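Local coordinates for protein putative Nitroreductase (PDB 3E39) that binds flavin mononucleotide as a dimer of the nitroreductase family and probably works as an FMN-dependent oxidoreductase, at residues A[117-122]-A[147-152]; A[13-18]-A[108-113]; A[22-27]-A[151-156]. All blocks are in the same frame, centred on the assembly; numbering follows the deposited sequence. Where two conformers were deposited one is given.

Interaction 1 of 3, residues A[117-122]-A[147-152]; sequences LGAVWL and AAIAAG. With FMN (flavin mononucleotide), chain E.
Leu122 and Ala150 meet on one face of an antiparallel strand pair, where the CD1 branch of Leu122 comes to 4.0 Å from Ala150 CB. Together with Gly152 they bury the most surface between the two strands, which run at 160° to each other. Leu122 is gripped through its backbone as well: its N donates to Ala148 O at 2.7 Å, and its O accepts from Ala148 N at 2.9 Å. The first torsion of Leu122 (chi1 -64°) puts CG beside the backbone N, and from there CD1 meets Ala150 while CD2 reaches the flavin, 3.5 Å from FMN N3. Gly152 pairs in the same hydrogen-bonded way with Gly118, whose N reaches Gly152 O at 2.7 Å, while Val120 and Ala150 form the third such pair. On the face shared by Ala119 and Ile149, Trp121 lays its indole against the flavin's dimethylbenzene end, with FMN C8M 3.5 Å above the ring plane, and Ala147 CB stands 3.6 Å from Trp121 NE1. Strand 118-122, outermost in this chain's sheet, also walls the FMN pocket. Helix 94-114 covers the Trp121 and Ile149 face, helix 72-77 packs on Val120, Leu122 and Ala150, and strand 80-87 bonds along the far edge of 143-152.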
loop_
_atom_site.group_PDB
_atom_site.type_symbol
_atom_site.label_atom_id
_atom_site.label_comp_id
_atom_site.label_asym_id
_atom_site.label_seq_id
_atom_site.Cartn_x
_atom_site.Cartn_y
_atom_site.Cartn_z
ATOM N N LEU A 117 -15.689 -5.655 8.226
ATOM C CA LEU A 117 -15.377 -6.980 7.728
ATOM C C LEU A 117 -13.981 -7.342 8.182
ATOM O O LEU A 117 -13.179 -6.467 8.544
ATOM C CB LEU A 117 -15.476 -7.049 6.201
ATOM C CG LEU A 117 -16.840 -6.790 5.590
ATOM C CD1 LEU A 117 -16.717 -6.736 4.086
ATOM C CD2 LEU A 117 -17.838 -7.880 6.044
ATOM N N GLY A 118 -13.705 -8.639 8.205
ATOM C CA GLY A 118 -12.390 -9.188 8.523
ATOM C C GLY A 118 -11.770 -9.638 7.205
ATOM O O GLY A 118 -12.456 -10.179 6.344
ATOM N N ALA A 119 -10.490 -9.370 7.033
ATOM C CA ALA A 119 -9.763 -9.766 5.816
ATOM C C ALA A 119 -8.318 -10.105 6.082
ATOM O O ALA A 119 -7.736 -9.672 7.078
ATOM C CB ALA A 119 -9.841 -8.661 4.742
ATOM N N VAL A 120 -7.745 -10.878 5.164
ATOM C CA VAL A 120 -6.335 -11.212 5.206
ATOM C C VAL A 120 -5.712 -11.238 3.789
ATOM O O VAL A 120 -6.303 -11.764 2.815
ATOM C CB VAL A 120 -6.042 -12.535 5.988
ATOM C CG1 VAL A 120 -6.814 -13.750 5.370
ATOM C CG2 VAL A 120 -4.532 -12.792 6.051
ATOM N N TRP A 121 -4.538 -10.612 3.702
ATOM C CA TRP A 121 -3.717 -10.552 2.499
ATOM C C TRP A 121 -3.061 -11.910 2.383
ATOM O O TRP A 121 -2.354 -12.317 3.282
ATOM C CB TRP A 121 -2.637 -9.504 2.723
ATOM C CG TRP A 121 -1.693 -9.222 1.603
ATOM C CD1 TRP A 121 -1.200 -10.084 0.664
ATOM C CD2 TRP A 121 -1.052 -7.973 1.380
ATOM N NE1 TRP A 121 -0.304 -9.431 -0.153
ATOM C CE2 TRP A 121 -0.206 -8.125 0.263
ATOM C CE3 TRP A 121 -1.115 -6.728 2.017
ATOM C CZ2 TRP A 121 0.573 -7.076 -0.238
ATOM C CZ3 TRP A 121 -0.340 -5.681 1.505
ATOM C CH2 TRP A 121 0.483 -5.864 0.400
ATOM N N LEU A 122 -3.300 -12.624 1.291
ATOM C CA LEU A 122 -2.674 -13.920 1.081
ATOM C C LEU A 122 -1.664 -13.795 -0.054
ATOM O O LEU A 122 -2.037 -13.440 -1.167
ATOM C CB LEU A 122 -3.711 -14.987 0.747
ATOM C CG LEU A 122 -4.733 -15.325 1.830
ATOM C CD1 LEU A 122 -5.735 -16.377 1.322
ATOM C CD2 LEU A 122 -4.067 -15.804 3.074
ATOM N N ALA A 147 -1.657 -10.969 -5.369
ATOM C CA ALA A 147 -2.183 -11.296 -4.039
ATOM C C ALA A 147 -3.596 -11.798 -4.123
ATOM O O ALA A 147 -4.260 -11.567 -5.125
ATOM C CB ALA A 147 -2.201 -9.999 -3.181
ATOM N N ALA A 148 -4.057 -12.472 -3.067
ATOM C CA ALA A 148 -5.472 -12.816 -2.917
ATOM C C ALA A 148 -5.889 -12.221 -1.578
ATOM O O ALA A 148 -5.155 -12.329 -0.632
ATOM C CB ALA A 148 -5.697 -14.334 -2.892
ATOM N N ILE A 149 -7.053 -11.595 -1.501
ATOM C CA ILE A 149 -7.566 -11.082 -0.244
ATOM C C ILE A 149 -8.767 -11.943 0.074
ATOM O O ILE A 149 -9.717 -12.000 -0.730
ATOM C CB ILE A 149 -8.060 -9.635 -0.305
ATOM C CG1 ILE A 149 -6.972 -8.716 -0.817
ATOM C CG2 ILE A 149 -8.492 -9.159 1.100
ATOM C CD1 ILE A 149 -7.380 -7.284 -0.831
ATOM N N ALA A 150 -8.693 -12.637 1.207
ATOM C CA ALA A 150 -9.792 -13.459 1.705
ATOM C C ALA A 150 -10.545 -12.597 2.690
ATOM O O ALA A 150 -9.906 -11.914 3.494
ATOM C CB ALA A 150 -9.249 -14.728 2.419
ATOM N N ALA A 151 -11.873 -12.630 2.650
ATOM C CA ALA A 151 -12.685 -11.774 3.502
ATOM C C ALA A 151 -14.006 -12.394 3.964
ATOM O O ALA A 151 -14.529 -13.320 3.361
ATOM C CB ALA A 151 -12.968 -10.410 2.787
ATOM N N GLY A 152 -14.550 -11.816 5.024
ATOM C CA GLY A 152 -15.848 -12.226 5.575
ATOM C C GLY A 152 -16.148 -11.430 6.831
ATOM O O GLY A 152 -15.357 -10.570 7.241
HETATM N N1 FMN E . -1.126 -14.209 6.113
HETATM C C2 FMN E . -1.429 -15.546 5.957
HETATM O O2 FMN E . -2.060 -16.156 6.804
HETATM N N3 FMN E . -1.054 -16.215 4.812
HETATM C C4 FMN E . -0.352 -15.613 3.793
HETATM O O4 FMN E . -0.230 -16.205 2.706
HETATM C C4A FMN E . -0.023 -14.261 3.937
HETATM N N5 FMN E . 0.670 -13.636 2.928
HETATM C C5A FMN E . 0.990 -12.279 3.034
HETATM C C6 FMN E . 1.720 -11.670 2.007
HETATM C C7 FMN E . 2.043 -10.312 2.083
HETATM C C7M FMN E . 2.975 -9.710 1.065
HETATM C C8 FMN E . 1.647 -9.576 3.219
HETATM C C8M FMN E . 1.958 -8.102 3.314
HETATM C C9 FMN E . 0.945 -10.203 4.252
HETATM C C9A FMN E . 0.604 -11.570 4.171
HETATM N N10 FMN E . -0.112 -12.222 5.212
HETATM C C10 FMN E . -0.426 -13.569 5.092
HETATM C "C1'" FMN E . -0.515 -11.511 6.448
HETATM C "C2'" FMN E . 0.665 -11.272 7.394
HETATM O "O2'" FMN E . 1.012 -12.473 8.061
HETATM C "C3'" FMN E . 0.281 -10.204 8.405
HETATM O "O3'" FMN E . -0.007 -9.011 7.711
HETATM C "C4'" FMN E . 1.393 -9.912 9.410
HETATM O "O4'" FMN E . 1.638 -11.066 10.181
HETATM C "C5'" FMN E . 1.025 -8.785 10.346
HETATM O "O5'" FMN E . -0.270 -8.977 10.886
HETATM P P FMN E . -1.476 -7.928 10.789
HETATM O O1P FMN E . -1.925 -7.912 9.336
HETATM O O2P FMN E . -2.567 -8.385 11.743
HETATM O O3P FMN E . -0.893 -6.598 11.183
#

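Interaction 2 of 3, residues A[13-18]-A[108-113]; sequences RQRRSI and MLLAAH. With FMN (flavin mononucleotide), chain E.
Arg15 lies against helix 94-114 through its aliphatic stem and gives its guanidinium to the FMN phosphate, part of the arginine-rich phosphate site of this nitroreductase-family flavoprotein. CG stands anti to the backbone N (chi1 174°), and bends at chi2 and chi3 carry the chain over Leu109, where Arg15 CD rests 3.9 Å from Leu109 CB. Beyond that bend Arg15 NH1 makes a nearly straight bond of 2.8 Å to FMN O1P, which lies in the guanidinium plane, and NH2 reaches O3P. Arg16 also bends at chi2 and chi3 but starts with CG anti to its carbonyl carbon (chi1 -67°). Its guanidinium gives NE to O2P and NH2 to O3P, while Arg16 NH1 donates to Arg13 O at 3.1 Å, a third bond that fixes the rotation of the group. Ser17 adds its backbone N to O2P and its hydroxyl to O1P, so all three terminal phosphate oxygens are held. Arg162 also binds FMN, and Trp40 of the second subunit packs on Arg16. Nearer the surface, His113 presents one ring face to Arg15 CA in a CH-pi contact 4.1 Å from the centroid. A water in the ring plane, 2.7 Å from His113 ND1, accepts from Arg16 N.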
loop_
_atom_site.group_PDB
_atom_site.type_symbol
_atom_site.label_atom_id
_atom_site.label_comp_id
_atom_site.label_asym_id
_atom_site.label_seq_id
_atom_site.Cartn_x
_atom_site.Cartn_y
_atom_site.Cartn_z
ATOM N N ARG A 13 -4.114 1.648 12.359
ATOM C CA ARG A 13 -3.499 0.962 13.477
ATOM C C ARG A 13 -4.210 -0.332 13.905
ATOM O O ARG A 13 -3.550 -1.278 14.333
ATOM C CB ARG A 13 -3.435 1.942 14.659
ATOM C CG ARG A 13 -2.964 1.369 16.003
ATOM C CD ARG A 13 -1.571 0.777 15.955
ATOM N NE ARG A 13 -1.157 0.221 17.239
ATOM C CZ ARG A 13 -1.499 -0.987 17.678
ATOM N NH1 ARG A 13 -2.257 -1.777 16.941
ATOM N NH2 ARG A 13 -1.077 -1.407 18.871
ATOM N N GLN A 14 -5.524 -0.331 13.775
ATOM C CA GLN A 14 -6.372 -1.418 14.252
ATOM C C GLN A 14 -6.718 -2.486 13.213
ATOM O O GLN A 14 -7.185 -3.560 13.556
ATOM C CB GLN A 14 -7.616 -0.809 14.872
ATOM C CG GLN A 14 -7.294 -0.038 16.157
ATOM C CD GLN A 14 -8.362 0.938 16.559
ATOM O OE1 GLN A 14 -9.418 1.011 15.937
ATOM N NE2 GLN A 14 -8.080 1.729 17.601
ATOM N N ARG A 15 -6.477 -2.200 11.942
ATOM C CA ARG A 15 -6.663 -3.207 10.911
ATOM C C ARG A 15 -5.808 -4.424 11.245
ATOM O O ARG A 15 -4.591 -4.306 11.434
ATOM C CB ARG A 15 -6.173 -2.686 9.575
ATOM C CG ARG A 15 -6.181 -3.725 8.434
ATOM C CD ARG A 15 -4.968 -3.535 7.453
ATOM N NE ARG A 15 -3.706 -3.533 8.204
ATOM C CZ ARG A 15 -3.025 -4.617 8.568
ATOM N NH1 ARG A 15 -3.481 -5.836 8.276
ATOM N NH2 ARG A 15 -1.924 -4.483 9.284
ATOM N N ARG A 16 -6.429 -5.603 11.258
ATOM C CA ARG A 16 -5.712 -6.832 11.517
ATOM C C ARG A 16 -5.994 -7.864 10.423
ATOM O O ARG A 16 -7.042 -7.834 9.755
ATOM C CB ARG A 16 -6.166 -7.466 12.850
ATOM C CG ARG A 16 -5.830 -6.732 14.145
ATOM C CD ARG A 16 -4.450 -7.032 14.700
ATOM N NE ARG A 16 -3.372 -6.512 13.863
ATOM C CZ ARG A 16 -3.021 -5.229 13.817
ATOM N NH1 ARG A 16 -3.684 -4.333 14.508
ATOM N NH2 ARG A 16 -2.024 -4.839 13.016
ATOM N N SER A 17 -5.053 -8.783 10.259
ATOM C CA SER A 17 -5.294 -9.931 9.402
ATOM C C SER A 17 -6.274 -10.834 10.175
ATOM O O SER A 17 -5.958 -11.337 11.255
ATOM C CB SER A 17 -4.018 -10.704 9.099
ATOM O OG SER A 17 -3.168 -9.982 8.235
ATOM N N ILE A 18 -7.460 -10.997 9.603
ATOM C CA ILE A 18 -8.519 -11.827 10.162
ATOM C C ILE A 18 -8.636 -13.021 9.225
ATOM O O ILE A 18 -8.808 -12.839 8.020
ATOM C CB ILE A 18 -9.845 -11.044 10.293
ATOM C CG1 ILE A 18 -9.648 -9.865 11.248
ATOM C CG2 ILE A 18 -10.973 -11.935 10.809
ATOM C CD1 ILE A 18 -9.055 -10.270 12.588
HETATM N N MSE A 108 -7.802 -1.852 0.028
HETATM C CA MSE A 108 -8.865 -2.838 0.139
HETATM C C MSE A 108 -8.980 -3.433 1.544
HETATM O O MSE A 108 -10.080 -3.628 2.041
HETATM C CB MSE A 108 -8.730 -3.894 -0.954
HETATM C CG MSE A 108 -9.060 -3.300 -2.320
HETATM SE SE MSE A 108 -9.245 -4.558 -3.725
HETATM C CE MSE A 108 -7.284 -4.994 -3.868
ATOM N N LEU A 109 -7.845 -3.667 2.211
ATOM C CA LEU A 109 -7.829 -4.176 3.589
ATOM C C LEU A 109 -8.406 -3.114 4.554
ATOM O O LEU A 109 -9.153 -3.444 5.481
ATOM C CB LEU A 109 -6.404 -4.550 4.017
ATOM C CG LEU A 109 -5.727 -5.736 3.337
ATOM C CD1 LEU A 109 -4.314 -5.906 3.933
ATOM C CD2 LEU A 109 -6.618 -6.995 3.422
ATOM N N LEU A 110 -8.040 -1.839 4.338
ATOM C CA LEU A 110 -8.568 -0.735 5.138
ATOM C C LEU A 110 -10.085 -0.577 4.878
ATOM O O LEU A 110 -10.881 -0.373 5.800
ATOM C CB LEU A 110 -7.821 0.566 4.841
ATOM C CG LEU A 110 -6.364 0.593 5.334
ATOM C CD1 LEU A 110 -5.607 1.847 4.850
ATOM C CD2 LEU A 110 -6.313 0.492 6.884
ATOM N N ALA A 111 -10.475 -0.697 3.617
ATOM C CA ALA A 111 -11.879 -0.613 3.244
ATOM C C ALA A 111 -12.680 -1.737 3.892
ATOM O O ALA A 111 -13.769 -1.485 4.439
ATOM C CB ALA A 111 -12.061 -0.619 1.733
ATOM N N ALA A 112 -12.142 -2.956 3.859
ATOM C CA ALA A 112 -12.817 -4.091 4.506
ATOM C C ALA A 112 -12.979 -3.809 5.995
ATOM O O ALA A 112 -14.060 -3.984 6.551
ATOM C CB ALA A 112 -12.050 -5.399 4.282
ATOM N N HIS A 113 -11.903 -3.379 6.655
ATOM C CA HIS A 113 -11.963 -3.030 8.082
ATOM C C HIS A 113 -13.023 -1.969 8.378
ATOM O O HIS A 113 -13.813 -2.105 9.346
ATOM C CB HIS A 113 -10.589 -2.541 8.534
ATOM C CG HIS A 113 -10.552 -2.065 9.946
ATOM N ND1 HIS A 113 -10.341 -2.914 11.008
ATOM C CD2 HIS A 113 -10.706 -0.827 10.470
ATOM C CE1 HIS A 113 -10.354 -2.213 12.131
ATOM N NE2 HIS A 113 -10.571 -0.945 11.831
HETATM N N1 FMN E . -1.126 -14.209 6.113
HETATM C C2 FMN E . -1.429 -15.546 5.957
HETATM O O2 FMN E . -2.060 -16.156 6.804
HETATM N N3 FMN E . -1.054 -16.215 4.812
HETATM C C4 FMN E . -0.352 -15.613 3.793
HETATM O O4 FMN E . -0.230 -16.205 2.706
HETATM C C4A FMN E . -0.023 -14.261 3.937
HETATM N N5 FMN E . 0.670 -13.636 2.928
HETATM C C5A FMN E . 0.990 -12.279 3.034
HETATM C C6 FMN E . 1.720 -11.670 2.007
HETATM C C7 FMN E . 2.043 -10.312 2.083
HETATM C C7M FMN E . 2.975 -9.710 1.065
HETATM C C8 FMN E . 1.647 -9.576 3.219
HETATM C C8M FMN E . 1.958 -8.102 3.314
HETATM C C9 FMN E . 0.945 -10.203 4.252
HETATM C C9A FMN E . 0.604 -11.570 4.171
HETATM N N10 FMN E . -0.112 -12.222 5.212
HETATM C C10 FMN E . -0.426 -13.569 5.092
HETATM C "C1'" FMN E . -0.515 -11.511 6.448
HETATM C "C2'" FMN E . 0.665 -11.272 7.394
HETATM O "O2'" FMN E . 1.012 -12.473 8.061
HETATM C "C3'" FMN E . 0.281 -10.204 8.405
HETATM O "O3'" FMN E . -0.007 -9.011 7.711
HETATM C "C4'" FMN E . 1.393 -9.912 9.410
HETATM O "O4'" FMN E . 1.638 -11.066 10.181
HETATM C "C5'" FMN E . 1.025 -8.785 10.346
HETATM O "O5'" FMN E . -0.270 -8.977 10.886
HETATM P P FMN E . -1.476 -7.928 10.789
HETATM O O1P FMN E . -1.925 -7.912 9.336
HETATM O O2P FMN E . -2.567 -8.385 11.743
HETATM O O3P FMN E . -0.893 -6.598 11.183
HETATM O O HOH W 1 -10.687 1.254 13.466
HETATM O O HOH W 2 -9.662 -5.501 11.028
#

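Interaction 3 of 3, residues A[22-27]-A[151-156]; sequences TDEAVS and AGHPAQ
The imidazole of His153 is covered on one face by the side chain of Glu24, in a surface junction that joins the loop between helices 7-14 and 28-39 to the chain just after strand 143-152, away from the FMN. Carboxylate and ring lie only 7° from parallel and are stacked, with Glu24 CD 3.6 Å above the ring centre. Glu24 reaches this place by an extended chain, CG anti to its backbone N (chi1 -173°), which also sets CG over the face in a CH-pi contact 3.9 Å from the ring centroid. At the ring edge, His153 NE2 donates to Ala25 O at 2.8 Å, a weak bond because its angle at the hydrogen is only 125°. The same nitrogen is also hydrogen-bonded to a water 3.2 Å away that accepts from Ser27 N. The backbone oxygen of His153 is taken by Thr22 N at 2.8 Å. Thr22 OG1, 3.5 Å from His153 CB, accepts from Glu24 N and so closes an ST turn. On the buried side, Val26 CG2 packs against Gly152 CA at the end of strand 143-152, while Leu117 touches both Val26 and His153. Ser27, the N-cap of helix 28-39, bonds Ala30 N through its hydroxyl. If the ring is protonated, the stacked carboxylate could add attraction to one sound backbone bond and one weak imidazole bond.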
loop_
_atom_site.group_PDB
_atom_site.type_symbol
_atom_site.label_atom_id
_atom_site.label_comp_id
_atom_site.label_asym_id
_atom_site.label_seq_id
_atom_site.Cartn_x
_atom_site.Cartn_y
_atom_site.Cartn_z
ATOM N N THR A 22 -17.573 -15.629 10.052
ATOM C CA THR A 22 -18.896 -16.160 10.388
ATOM C C THR A 22 -19.534 -16.628 9.097
ATOM O O THR A 22 -18.927 -16.486 8.041
ATOM C CB THR A 22 -19.811 -15.139 11.045
ATOM O OG1 THR A 22 -20.238 -14.149 10.092
ATOM C CG2 THR A 22 -19.132 -14.471 12.256
ATOM N N ASP A 23 -20.755 -17.168 9.168
ATOM C CA ASP A 23 -21.444 -17.614 7.960
ATOM C C ASP A 23 -22.239 -16.463 7.329
ATOM O O ASP A 23 -22.963 -16.640 6.352
ATOM C CB ASP A 23 -22.350 -18.823 8.292
ATOM C CG ASP A 23 -21.549 -20.142 8.545
ATOM O OD1 ASP A 23 -20.389 -20.287 8.069
ATOM O OD2 ASP A 23 -22.104 -21.067 9.206
ATOM N N GLU A 24 -22.072 -15.248 7.838
ATOM C CA GLU A 24 -22.837 -14.122 7.317
ATOM C C GLU A 24 -22.360 -13.721 5.905
ATOM O O GLU A 24 -21.158 -13.661 5.646
ATOM C CB GLU A 24 -22.748 -12.934 8.290
ATOM C CG GLU A 24 -23.635 -11.762 7.944
ATOM C CD GLU A 24 -23.595 -10.646 8.984
ATOM O OE1 GLU A 24 -23.105 -10.881 10.126
ATOM O OE2 GLU A 24 -24.094 -9.536 8.655
ATOM N N ALA A 25 -23.326 -13.442 5.027
ATOM C CA ALA A 25 -23.046 -13.066 3.631
ATOM C C ALA A 25 -22.325 -11.724 3.581
ATOM O O ALA A 25 -22.518 -10.892 4.470
ATOM C CB ALA A 25 -24.349 -12.952 2.844
ATOM N N VAL A 26 -21.478 -11.551 2.564
ATOM C CA VAL A 26 -20.824 -10.274 2.293
ATOM C C VAL A 26 -21.537 -9.744 1.075
ATOM O O VAL A 26 -21.480 -10.358 -0.014
ATOM C CB VAL A 26 -19.331 -10.430 2.001
ATOM C CG1 VAL A 26 -18.716 -9.083 1.645
ATOM C CG2 VAL A 26 -18.601 -11.030 3.198
ATOM N N SER A 27 -22.201 -8.606 1.218
ATOM C CA SER A 27 -22.975 -8.046 0.124
ATOM C C SER A 27 -22.177 -7.608 -1.081
ATOM O O SER A 27 -20.977 -7.304 -0.994
ATOM C CB SER A 27 -23.780 -6.838 0.606
ATOM O OG SER A 27 -22.946 -5.748 0.948
ATOM N N ALA A 151 -11.873 -12.630 2.650
ATOM C CA ALA A 151 -12.685 -11.774 3.502
ATOM C C ALA A 151 -14.006 -12.394 3.964
ATOM O O ALA A 151 -14.529 -13.320 3.361
ATOM C CB ALA A 151 -12.968 -10.410 2.787
ATOM N N GLY A 152 -14.550 -11.816 5.024
ATOM C CA GLY A 152 -15.848 -12.226 5.575
ATOM C C GLY A 152 -16.148 -11.430 6.831
ATOM O O GLY A 152 -15.357 -10.570 7.241
ATOM N N HIS A 153 -17.320 -11.644 7.396
ATOM C CA HIS A 153 -17.631 -11.019 8.669
ATOM C C HIS A 153 -16.748 -11.755 9.681
ATOM O O HIS A 153 -16.598 -12.983 9.642
ATOM C CB HIS A 153 -19.131 -11.058 8.972
ATOM C CG HIS A 153 -19.948 -10.236 8.030
ATOM N ND1 HIS A 153 -20.265 -8.915 8.272
ATOM C CD2 HIS A 153 -20.466 -10.531 6.814
ATOM C CE1 HIS A 153 -20.978 -8.447 7.265
ATOM N NE2 HIS A 153 -21.110 -9.406 6.362
ATOM N N PRO A 154 -16.111 -11.003 10.584
ATOM C CA PRO A 154 -15.092 -11.581 11.446
ATOM C C PRO A 154 -15.608 -12.538 12.536
ATOM O O PRO A 154 -16.629 -12.228 13.156
ATOM C CB PRO A 154 -14.422 -10.334 12.040
ATOM C CG PRO A 154 -15.451 -9.268 11.979
ATOM C CD PRO A 154 -16.355 -9.570 10.861
ATOM N N ALA A 155 -14.915 -13.665 12.712
ATOM C CA ALA A 155 -15.191 -14.641 13.790
ATOM C C ALA A 155 -14.006 -14.719 14.753
ATOM O O ALA A 155 -13.801 -15.737 15.434
ATOM C CB ALA A 155 -15.467 -16.010 13.235
ATOM N N GLN A 156 -13.204 -13.667 14.790
ATOM C CA GLN A 156 -12.071 -13.584 15.703
ATOM C C GLN A 156 -11.543 -12.168 15.572
ATOM O O GLN A 156 -11.826 -11.473 14.597
ATOM C CB GLN A 156 -10.926 -14.560 15.339
ATOM C CG GLN A 156 -10.114 -14.077 14.091
ATOM C CD GLN A 156 -8.972 -14.980 13.645
ATOM O OE1 GLN A 156 -8.278 -14.653 12.676
ATOM N NE2 GLN A 156 -8.769 -16.113 14.327
HETATM O O HOH W 3 -22.016 -7.503 4.018
#

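From the N terminus, 13-18, at the end of helix 7-14, meets helix 94-114, so interaction 2 closes a loop of 89 intervening residues. The chain meanwhile passes through 22-27, whose partner 151-156 comes later still; interactions 2 and 3 therefore cross, their segments alternating. Interaction 1 opens after interaction 2 has closed and is the most local of the three, with 24 residues between its strands; interactions 1 and 3 end on the same stretch, sharing Ala151 and Gly152. Ala119 O to Ile18 N and Leu117 N to Ala112 O, probable hydrogen bonds, join interactions 1 and 2, which both touch FMN. The set ties the N-terminal region to helix 94-114 and the sheet.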